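Local atomic coordinates of periplasmic beta-glucosidase (Pseudomonas aeruginosa, PDB entry 6R5T), a protein that probably hydrolyses terminal, non-reducing beta-D-glucosyl residues of beta-glucosides in the periplasm, releasing beta-D-glucose. Residues K260-H265 and R272-L277; T423-K428 and A467-L472; G83-F88 and F342-E347. The protein carries 1 engineered substitution. All blocks are in the same frame, centred on the assembly; numbering follows the deposited sequence.

Contact 1: residues K260-H265 and R272-L277; sequences KELIKH and RDATRL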
loop_
_atom_site.group_PDB
_atom_site.type_symbol
_atom_site.label_atom_id
_atom_site.label_comp_id
_atom_site.label_asym_id
_atom_site.label_seq_id
_atom_site.Cartn_x
_atom_site.Cartn_y
_atom_site.Cartn_z
ATOM N N LYS A 260 21.639 -8.271 15.463
ATOM C CA LYS A 260 22.651 -7.997 14.431
ATOM C C LYS A 260 22.063 -7.275 13.224
ATOM O O LYS A 260 22.751 -6.447 12.608
ATOM C CB LYS A 260 23.262 -9.353 14.070
ATOM C CG LYS A 260 24.404 -9.249 13.096
ATOM C CD LYS A 260 25.087 -10.600 12.863
ATOM C CE LYS A 260 26.201 -10.446 11.852
ATOM N NZ LYS A 260 26.941 -11.715 11.633
ATOM N N GLU A 261 20.791 -7.549 12.883
ATOM C CA GLU A 261 20.122 -6.886 11.736
ATOM C C GLU A 261 20.011 -5.370 11.942
ATOM O O GLU A 261 19.758 -4.644 10.970
ATOM C CB GLU A 261 18.735 -7.466 11.442
ATOM C CG GLU A 261 18.795 -8.853 10.840
ATOM C CD GLU A 261 17.422 -9.482 10.572
ATOM O OE1 GLU A 261 16.426 -8.741 10.479
ATOM O OE2 GLU A 261 17.369 -10.735 10.494
ATOM N N LEU A 262 20.156 -4.856 13.155
ATOM C CA LEU A 262 20.191 -3.359 13.322
ATOM C C LEU A 262 21.268 -2.707 12.477
ATOM O O LEU A 262 21.131 -1.538 12.116
ATOM C CB LEU A 262 20.343 -2.996 14.789
ATOM C CG LEU A 262 19.195 -3.437 15.671
ATOM C CD1 LEU A 262 19.482 -3.160 17.146
ATOM C CD2 LEU A 262 17.884 -2.771 15.281
ATOM N N ILE A 263 22.317 -3.445 12.102
ATOM C CA ILE A 263 23.353 -2.879 11.218
ATOM C C ILE A 263 22.781 -2.700 9.801
ATOM O O ILE A 263 22.960 -1.657 9.173
ATOM C CB ILE A 263 24.585 -3.794 11.241
ATOM C CG1 ILE A 263 25.173 -3.830 12.653
ATOM C CG2 ILE A 263 25.568 -3.305 10.201
ATOM C CD1 ILE A 263 26.208 -4.936 12.834
ATOM N N LYS A 264 22.120 -3.723 9.277
ATOM C CA LYS A 264 21.498 -3.636 7.938
ATOM C C LYS A 264 20.417 -2.555 7.920
ATOM O O LYS A 264 20.272 -1.877 6.883
ATOM C CB LYS A 264 21.025 -5.011 7.486
ATOM C CG LYS A 264 22.234 -5.888 7.126
ATOM C CD LYS A 264 21.838 -7.123 6.468
ATOM C CE LYS A 264 22.980 -8.002 5.995
ATOM N NZ LYS A 264 22.390 -9.172 5.278
ATOM N N HIS A 265 19.654 -2.412 8.987
ATOM C CA HIS A 265 18.662 -1.318 9.072
ATOM C C HIS A 265 19.329 0.059 9.083
ATOM O O HIS A 265 18.620 1.068 8.878
ATOM C CB HIS A 265 17.826 -1.446 10.317
ATOM C CG HIS A 265 16.741 -2.461 10.252
ATOM N ND1 HIS A 265 15.628 -2.282 9.460
ATOM C CD2 HIS A 265 16.519 -3.585 10.962
ATOM C CE1 HIS A 265 14.784 -3.292 9.719
ATOM N NE2 HIS A 265 15.307 -4.088 10.599
ATOM N N ARG A 272 28.646 -4.026 18.455
ATOM C CA ARG A 272 28.691 -3.440 19.805
ATOM C C ARG A 272 27.555 -2.429 19.969
ATOM O O ARG A 272 26.836 -2.457 20.951
ATOM C CB ARG A 272 30.057 -2.776 19.963
ATOM C CG ARG A 272 30.306 -2.134 21.302
ATOM C CD ARG A 272 31.756 -1.645 21.346
ATOM N NE ARG A 272 31.968 -1.118 22.673
ATOM C CZ ARG A 272 33.071 -1.299 23.419
ATOM N NH1 ARG A 272 34.120 -1.981 22.961
ATOM N NH2 ARG A 272 33.099 -0.760 24.629
ATOM N N ASP A 273 27.444 -1.523 19.003
ATOM C CA ASP A 273 26.388 -0.470 19.054
ATOM C C ASP A 273 25.024 -1.139 18.877
ATOM O O ASP A 273 24.095 -0.729 19.550
ATOM C CB ASP A 273 26.661 0.606 18.009
ATOM C CG ASP A 273 27.889 1.443 18.331
ATOM O OD1 ASP A 273 28.338 1.420 19.518
ATOM O OD2 ASP A 273 28.421 2.087 17.396
ATOM N N ALA A 274 24.905 -2.177 18.055
ATOM C CA ALA A 274 23.603 -2.867 17.922
ATOM C C ALA A 274 23.163 -3.468 19.258
ATOM O O ALA A 274 21.976 -3.343 19.694
ATOM C CB ALA A 274 23.686 -3.894 16.837
ATOM N N THR A 275 24.114 -4.098 19.973
ATOM C CA THR A 275 23.806 -4.741 21.256
ATOM C C THR A 275 23.314 -3.686 22.265
ATOM O O THR A 275 22.322 -3.909 22.992
ATOM C CB THR A 275 25.076 -5.441 21.769
ATOM O OG1 THR A 275 25.472 -6.433 20.821
ATOM C CG2 THR A 275 24.821 -6.065 23.112
ATOM N N ARG A 276 24.004 -2.528 22.301
ATOM C CA ARG A 276 23.633 -1.433 23.227
ATOM C C ARG A 276 22.181 -0.985 22.941
ATOM O O ARG A 276 21.369 -0.889 23.867
ATOM C CB ARG A 276 24.605 -0.262 23.094
ATOM C CG ARG A 276 24.211 0.848 24.046
ATOM C CD ARG A 276 24.950 2.167 23.942
ATOM N NE ARG A 276 25.411 2.432 22.590
ATOM C CZ ARG A 276 24.730 3.089 21.658
ATOM N NH1 ARG A 276 23.520 3.572 21.903
ATOM N NH2 ARG A 276 25.276 3.242 20.466
ATOM N N LEU A 277 21.879 -0.793 21.663
ATOM C CA LEU A 277 20.526 -0.306 21.276
ATOM C C LEU A 277 19.472 -1.319 21.719
ATOM O O LEU A 277 18.463 -0.908 22.271
ATOM C CB LEU A 277 20.463 -0.075 19.775
ATOM C CG LEU A 277 21.276 1.094 19.257
ATOM C CD1 LEU A 277 21.267 1.134 17.740
ATOM C CD2 LEU A 277 20.769 2.400 19.835
#

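Contact 2: residues T423-K428 and A467-L472; sequences TLLYAK and ARDADL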
loop_
_atom_site.group_PDB
_atom_site.type_symbol
_atom_site.label_atom_id
_atom_site.label_comp_id
_atom_site.label_asym_id
_atom_site.label_seq_id
_atom_site.Cartn_x
_atom_site.Cartn_y
_atom_site.Cartn_z
ATOM N N THR A 423 -16.465 -45.034 -7.067
ATOM C CA THR A 423 -15.156 -45.197 -7.733
ATOM C C THR A 423 -14.460 -43.838 -7.828
ATOM O O THR A 423 -14.948 -42.976 -8.562
ATOM C CB THR A 423 -15.310 -45.819 -9.123
ATOM O OG1 THR A 423 -16.008 -47.061 -8.957
ATOM C CG2 THR A 423 -13.983 -46.070 -9.800
ATOM N N LEU A 424 -13.257 -43.740 -7.293
ATOM C CA LEU A 424 -12.452 -42.516 -7.487
ATOM C C LEU A 424 -11.464 -42.712 -8.617
ATOM O O LEU A 424 -10.832 -43.800 -8.729
ATOM C CB LEU A 424 -11.692 -42.216 -6.195
ATOM C CG LEU A 424 -12.524 -42.037 -4.940
ATOM C CD1 LEU A 424 -11.602 -41.679 -3.790
ATOM C CD2 LEU A 424 -13.592 -40.966 -5.159
ATOM N N LEU A 425 -11.298 -41.696 -9.443
ATOM C CA LEU A 425 -10.306 -41.721 -10.534
ATOM C C LEU A 425 -9.385 -40.535 -10.298
ATOM O O LEU A 425 -9.895 -39.439 -10.161
ATOM C CB LEU A 425 -11.010 -41.569 -11.874
ATOM C CG LEU A 425 -12.166 -42.520 -12.161
ATOM C CD1 LEU A 425 -12.768 -42.145 -13.495
ATOM C CD2 LEU A 425 -11.691 -43.967 -12.181
ATOM N N TYR A 426 -8.100 -40.747 -10.370
ATOM C CA TYR A 426 -7.103 -39.718 -10.026
ATOM C C TYR A 426 -6.315 -39.293 -11.249
ATOM O O TYR A 426 -5.884 -40.128 -12.038
ATOM C CB TYR A 426 -6.167 -40.228 -8.930
ATOM C CG TYR A 426 -4.999 -39.309 -8.716
ATOM C CD1 TYR A 426 -5.196 -38.083 -8.109
ATOM C CD2 TYR A 426 -3.726 -39.607 -9.169
ATOM C CE1 TYR A 426 -4.145 -37.214 -7.880
ATOM C CE2 TYR A 426 -2.664 -38.751 -8.956
ATOM C CZ TYR A 426 -2.865 -37.546 -8.307
ATOM O OH TYR A 426 -1.835 -36.672 -8.174
ATOM N N ALA A 427 -5.996 -38.010 -11.340
ATOM C CA ALA A 427 -4.996 -37.472 -12.256
ATOM C C ALA A 427 -4.412 -36.220 -11.640
ATOM O O ALA A 427 -5.184 -35.367 -11.168
ATOM C CB ALA A 427 -5.587 -37.157 -13.602
ATOM N N LYS A 428 -3.102 -36.113 -11.667
ATOM C CA LYS A 428 -2.470 -34.906 -11.108
ATOM C C LYS A 428 -2.914 -33.667 -11.877
ATOM O O LYS A 428 -3.129 -32.589 -11.214
ATOM C CB LYS A 428 -0.960 -35.033 -11.137
ATOM C CG LYS A 428 -0.293 -33.981 -10.288
ATOM C CD LYS A 428 1.143 -34.170 -10.177
ATOM C CE LYS A 428 1.754 -33.033 -9.403
ATOM N NZ LYS A 428 3.066 -33.432 -8.878
ATOM N N ALA A 467 -11.507 -37.040 -16.475
ATOM C CA ALA A 467 -12.769 -36.283 -16.273
ATOM C C ALA A 467 -13.873 -36.860 -17.178
ATOM O O ALA A 467 -15.019 -37.081 -16.723
ATOM C CB ALA A 467 -12.532 -34.831 -16.536
ATOM N N ARG A 468 -13.503 -37.200 -18.395
ATOM C CA ARG A 468 -14.476 -37.724 -19.399
ATOM C C ARG A 468 -15.021 -39.074 -18.927
ATOM O O ARG A 468 -16.147 -39.431 -19.280
ATOM C CB ARG A 468 -13.775 -37.850 -20.739
ATOM C CG ARG A 468 -13.539 -36.556 -21.488
ATOM C CD ARG A 468 -12.669 -36.866 -22.679
ATOM N NE ARG A 468 -12.008 -35.682 -23.172
ATOM C CZ ARG A 468 -10.800 -35.643 -23.652
ATOM N NH1 ARG A 468 -10.068 -36.748 -23.700
ATOM N NH2 ARG A 468 -10.331 -34.500 -24.120
ATOM N N ASP A 469 -14.293 -39.799 -18.102
ATOM C CA ASP A 469 -14.714 -41.125 -17.620
ATOM C C ASP A 469 -15.490 -41.010 -16.315
ATOM O O ASP A 469 -15.785 -42.049 -15.720
ATOM C CB ASP A 469 -13.481 -42.013 -17.458
ATOM C CG ASP A 469 -13.822 -43.491 -17.528
ATOM O OD1 ASP A 469 -14.657 -43.851 -18.404
ATOM O OD2 ASP A 469 -13.266 -44.254 -16.701
ATOM N N ALA A 470 -15.772 -39.798 -15.838
ATOM C CA ALA A 470 -16.365 -39.617 -14.499
ATOM C C ALA A 470 -17.742 -38.957 -14.606
ATOM O O ALA A 470 -18.025 -38.406 -15.651
ATOM C CB ALA A 470 -15.440 -38.800 -13.630
ATOM N N ASP A 471 -18.493 -38.975 -13.516
ATOM C CA ASP A 471 -19.780 -38.270 -13.388
ATOM C C ASP A 471 -19.516 -36.812 -12.985
ATOM O O ASP A 471 -20.351 -35.961 -13.269
ATOM C CB ASP A 471 -20.659 -38.948 -12.357
ATOM C CG ASP A 471 -21.018 -40.372 -12.749
ATOM O OD1 ASP A 471 -21.272 -40.589 -13.933
ATOM O OD2 ASP A 471 -20.949 -41.246 -11.892
ATOM N N LEU A 472 -18.429 -36.551 -12.265
ATOM C CA LEU A 472 -18.169 -35.173 -11.816
ATOM C C LEU A 472 -16.701 -35.081 -11.432
ATOM O O LEU A 472 -16.034 -36.136 -11.303
ATOM C CB LEU A 472 -19.066 -34.795 -10.644
ATOM C CG LEU A 472 -18.863 -35.547 -9.344
ATOM C CD1 LEU A 472 -17.956 -34.762 -8.388
ATOM C CD2 LEU A 472 -20.229 -35.795 -8.713
#

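Contact 3: residues G83-F88 and F342-E347; sequences GHRTIF and FDTNAE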
loop_
_atom_site.group_PDB
_atom_site.type_symbol
_atom_site.label_atom_id
_atom_site.label_comp_id
_atom_site.label_asym_id
_atom_site.label_seq_id
_atom_site.Cartn_x
_atom_site.Cartn_y
_atom_site.Cartn_z
ATOM N N GLY A 83 -0.515 -26.360 16.028
ATOM C CA GLY A 83 -0.336 -27.802 16.264
ATOM C C GLY A 83 1.090 -28.110 16.520
ATOM O O GLY A 83 1.976 -27.432 15.981
ATOM N N HIS A 84 1.337 -29.157 17.313
ATOM C CA HIS A 84 2.686 -29.675 17.554
ATOM C C HIS A 84 2.974 -30.897 16.703
ATOM O O HIS A 84 3.717 -30.800 15.765
ATOM C CB HIS A 84 2.884 -29.882 19.065
ATOM C CG HIS A 84 4.233 -30.408 19.344
ATOM N ND1 HIS A 84 5.340 -29.740 18.934
ATOM C CD2 HIS A 84 4.654 -31.556 19.929
ATOM C CE1 HIS A 84 6.423 -30.423 19.276
ATOM N NE2 HIS A 84 6.039 -31.548 19.884
ATOM N N ARG A 85 2.316 -32.015 16.994
ATOM C CA ARG A 85 2.397 -33.241 16.160
ATOM C C ARG A 85 1.073 -33.464 15.439
ATOM O O ARG A 85 1.138 -33.780 14.248
ATOM C CB ARG A 85 2.776 -34.462 17.017
ATOM C CG ARG A 85 4.245 -34.523 17.377
ATOM C CD ARG A 85 4.641 -35.685 18.314
ATOM N NE ARG A 85 4.286 -35.372 19.685
ATOM C CZ ARG A 85 3.182 -35.715 20.316
ATOM N NH1 ARG A 85 2.274 -36.485 19.733
ATOM N NH2 ARG A 85 2.932 -35.254 21.531
ATOM N N THR A 86 -0.049 -33.261 16.116
ATOM C CA THR A 86 -1.363 -33.249 15.453
ATOM C C THR A 86 -1.554 -31.817 14.933
ATOM O O THR A 86 -1.681 -30.896 15.740
ATOM C CB THR A 86 -2.514 -33.644 16.355
ATOM O OG1 THR A 86 -2.233 -34.894 16.978
ATOM C CG2 THR A 86 -3.782 -33.725 15.575
ATOM N N ILE A 87 -1.513 -31.664 13.620
ATOM C CA ILE A 87 -1.586 -30.303 13.030
ATOM C C ILE A 87 -3.039 -29.950 12.742
ATOM O O ILE A 87 -3.753 -30.654 12.040
ATOM C CB ILE A 87 -0.672 -30.218 11.813
ATOM C CG1 ILE A 87 0.754 -30.687 12.144
ATOM C CG2 ILE A 87 -0.708 -28.803 11.270
ATOM C CD1 ILE A 87 1.340 -30.092 13.434
ATOM N N PHE A 88 -3.457 -28.820 13.280
ATOM C CA PHE A 88 -4.752 -28.213 13.036
ATOM C C PHE A 88 -4.643 -27.371 11.778
ATOM O O PHE A 88 -3.582 -27.141 11.227
ATOM C CB PHE A 88 -5.166 -27.404 14.265
ATOM C CG PHE A 88 -5.399 -28.266 15.482
ATOM C CD1 PHE A 88 -6.626 -28.864 15.714
ATOM C CD2 PHE A 88 -4.373 -28.512 16.371
ATOM C CE1 PHE A 88 -6.812 -29.721 16.792
ATOM C CE2 PHE A 88 -4.549 -29.364 17.455
ATOM C CZ PHE A 88 -5.775 -29.966 17.663
ATOM N N PHE A 342 9.983 -44.403 24.335
ATOM C CA PHE A 342 8.722 -44.506 23.563
ATOM C C PHE A 342 8.934 -43.871 22.199
ATOM O O PHE A 342 9.954 -43.182 21.971
ATOM C CB PHE A 342 7.554 -43.877 24.324
ATOM C CG PHE A 342 7.728 -42.405 24.624
ATOM C CD1 PHE A 342 8.478 -41.976 25.716
ATOM C CD2 PHE A 342 7.185 -41.443 23.782
ATOM C CE1 PHE A 342 8.646 -40.621 25.979
ATOM C CE2 PHE A 342 7.359 -40.087 24.041
ATOM C CZ PHE A 342 8.088 -39.672 25.138
ATOM N N ASP A 343 7.975 -44.125 21.308
ATOM C CA ASP A 343 8.008 -43.544 19.944
ATOM C C ASP A 343 7.323 -42.172 20.026
ATOM O O ASP A 343 6.126 -42.107 20.370
ATOM C CB ASP A 343 7.339 -44.478 18.937
ATOM C CG ASP A 343 7.261 -43.918 17.525
ATOM O OD1 ASP A 343 7.931 -42.877 17.244
ATOM O OD2 ASP A 343 6.513 -44.513 16.723
ATOM N N THR A 344 8.097 -41.110 19.872
ATOM C CA THR A 344 7.569 -39.722 19.930
ATOM C C THR A 344 6.401 -39.598 18.935
ATOM O O THR A 344 5.412 -38.925 19.263
ATOM C CB THR A 344 8.676 -38.702 19.691
ATOM O OG1 THR A 344 9.486 -38.692 20.873
ATOM C CG2 THR A 344 8.112 -37.308 19.481
ATOM N N ASN A 345 6.472 -40.290 17.822
ATOM C CA ASN A 345 5.487 -40.117 16.725
ATOM C C ASN A 345 4.449 -41.235 16.735
ATOM O O ASN A 345 3.738 -41.408 15.719
ATOM C CB ASN A 345 6.213 -40.028 15.399
ATOM C CG ASN A 345 7.062 -38.790 15.307
ATOM O OD1 ASN A 345 8.277 -38.888 15.085
ATOM N ND2 ASN A 345 6.442 -37.633 15.514
ATOM N N ALA A 346 4.303 -41.959 17.844
ATOM C CA ALA A 346 3.263 -43.005 17.914
ATOM C C ALA A 346 1.879 -42.434 17.590
ATOM O O ALA A 346 1.488 -41.363 18.110
ATOM C CB ALA A 346 3.231 -43.666 19.272
ATOM N N GLU A 347 1.073 -43.227 16.898
ATOM C CA GLU A 347 -0.347 -42.897 16.629
ATOM C C GLU A 347 -1.108 -42.609 17.898
ATOM O O GLU A 347 -1.971 -41.731 17.889
ATOM C CB GLU A 347 -1.090 -44.070 15.997
ATOM C CG GLU A 347 -1.090 -44.011 14.534
ATOM C CD GLU A 347 -1.801 -42.805 13.898
ATOM O OE1 GLU A 347 -3.000 -42.469 14.211
ATOM O OE2 GLU A 347 -1.179 -42.351 13.024
HETATM O O HOH W 1 2.501 -38.559 17.846
#

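Contact 1: residues K260-H265 and R272-L277
Leu262 and Ala274 meet at the closest point of the two segments, where their CA atoms are 5.7 Å apart and Leu262 CB lies 4.0 Å from Ala274 CB. The small methyl of Ala274 suits so near an approach, since it fills the gap between backbones without pushing them apart. With CG anti to the carbonyl carbon (chi1 -63°), Leu262 carries its CD1 past this methyl to the helix backbone, 3.6 Å from Ala274 O. The same CD1 touches Leu277 CB at 4.2 Å, one helical turn on. Pro230 and Ala233 cover other parts of Leu262 and complete its apolar surroundings.

The packing slackens on both flanks. Ile263 only grazes the patch, its CG1 4.4 Å from Ala274 CB, and Leu277 lies near a bound di(hydroxyethyl)ether molecule. Polar residues take the outer sides: Arg272 pairs with Glu304, while Glu261 forms a salt bridge with Arg585 of the second subunit. No hydrogen bond joins the two segments; they meet by van der Waals contact. Both belong to the beta-alpha-beta crossover from the seventh to the eighth parallel strand, consistent with the TIM-barrel fold of the family 3 N-terminal domain.

Contact 2: residues T423-K428 and A467-L472
One methyl of Leu425, CD1, makes the whole contact with Asp469 and Ala470. It joins two parts of the alpha/beta C-terminal domain of a family 3 glycoside hydrolase, built round a mixed six-stranded sheet: the edge strand 423-427, and the turn that leads from helix 456-468 into strand 472-478. Leu425 CD1 lies 3.7 Å from Asp469 O and 4.3 Å from Ala470 CB. The aspartate side chain crosses the leucine at about a right angle, bringing its CB to 4.0 Å from Leu425 CD1. It holds CG opposite its backbone N (chi1 -156°), which lays the carboxylate beside the same methyl, with Asp469 OD2 3.9 Å from Leu425 CD1. This is van der Waals contact, with no hydrogen bond between the segments. A branched leucine suits the place because it can span the gap from the strand, while the compact alanine lets the turn settle close to the sheet.

The next shell fixes both partners. The carboxylate of Asp469 turns its polar end to Arg380, with which OD2 forms a salt bridge. Arg380 also packs on Leu425, and so lies beside both partners of the contact. The backbone of Leu425 bonds to Ile381 and Val383 of the neighbouring strand, which sets the direction of its side chain, and Thr466 of helix 456-468 also touches Leu425. Ala470 rests on Ala382 of that same neighbouring strand.

Further out, Leu424 packs on Tyr411, Leu414 and Ala415 of helix 410-418, while Asp471 OD2 takes a bond from Arg380 N. Lys511 NZ bonds to Ala470 O. The turn itself is closed at the helix end by Ala470 N, which donates to Ala467 O at 3.0 Å.

Contact 3: residues G83-F88 and F342-E347
Within 83-88, Arg85 alone touches Thr344 and Asn345. Two residues earlier, Gly83 has phi 133°, a positive value that suits a residue without a beta carbon. His84 follows with its NE2 bonded to Asp117, the residue that also forms a salt bridge with Arg85 NE. A shared carboxylate thus ties two successive side chains of the loop together.

The bend of Arg85 at chi3 (-79°) turns the guanidinium off the line of the aliphatic chain, with NE toward Asp117 while CD rests 3.5 Å from Thr344 O. Arg85 CD also lies 4.0 Å from Thr344 CG2 and 3.9 Å from Asn345 ND2; the guanidinium and amide planes stand 59° apart. NH1 donates to Arg349 O and to a water 2.8 Å away. That water donates in turn to Ala346 O at 3.0 Å and, more distantly, to Thr344 O at 3.3 Å. Arg85 thus holds the connector both directly, at Arg349 O, and through one water. Thr86 then bonds to Glu113 and to His351 N, and Phe88 packs between helices 100-116 and 352-362.

The carbonyls facing Arg85 come from a type I beta turn over Asp343 to Ala346. Asn345 N donates to Asp343 OD1 at 3.0 Å, approaching from above the carboxylate plane. The loop after barrel strand 75-78 is thereby tied to the connector leading to helix 352-362, at an Asx turn that opens a beta turn.

Overall arrangement
Contact 1 lies in the TIM barrel, contact 2 in the alpha/beta domain on the opposite side of the chain's centre, their centres about 58 Å apart. Contact 3 ties a barrel loop to the connector leading toward helix 352-362. All three are partly buried and share no secondary-structure element. Contact 3, with its buried arginine, is centred about 20 Å from the chain's centre, against 29 Å and 35 Å for contacts 1 and 2. Contact 1 has only van der Waals contact, chiefly between apolar side chains, where 260-265 packs on helix 271-281 and its flank meets the second subunit. Contact 2 sets one leucine against a turn with an exposed, salt-bridged aspartate; contact 3 adds a bridging water.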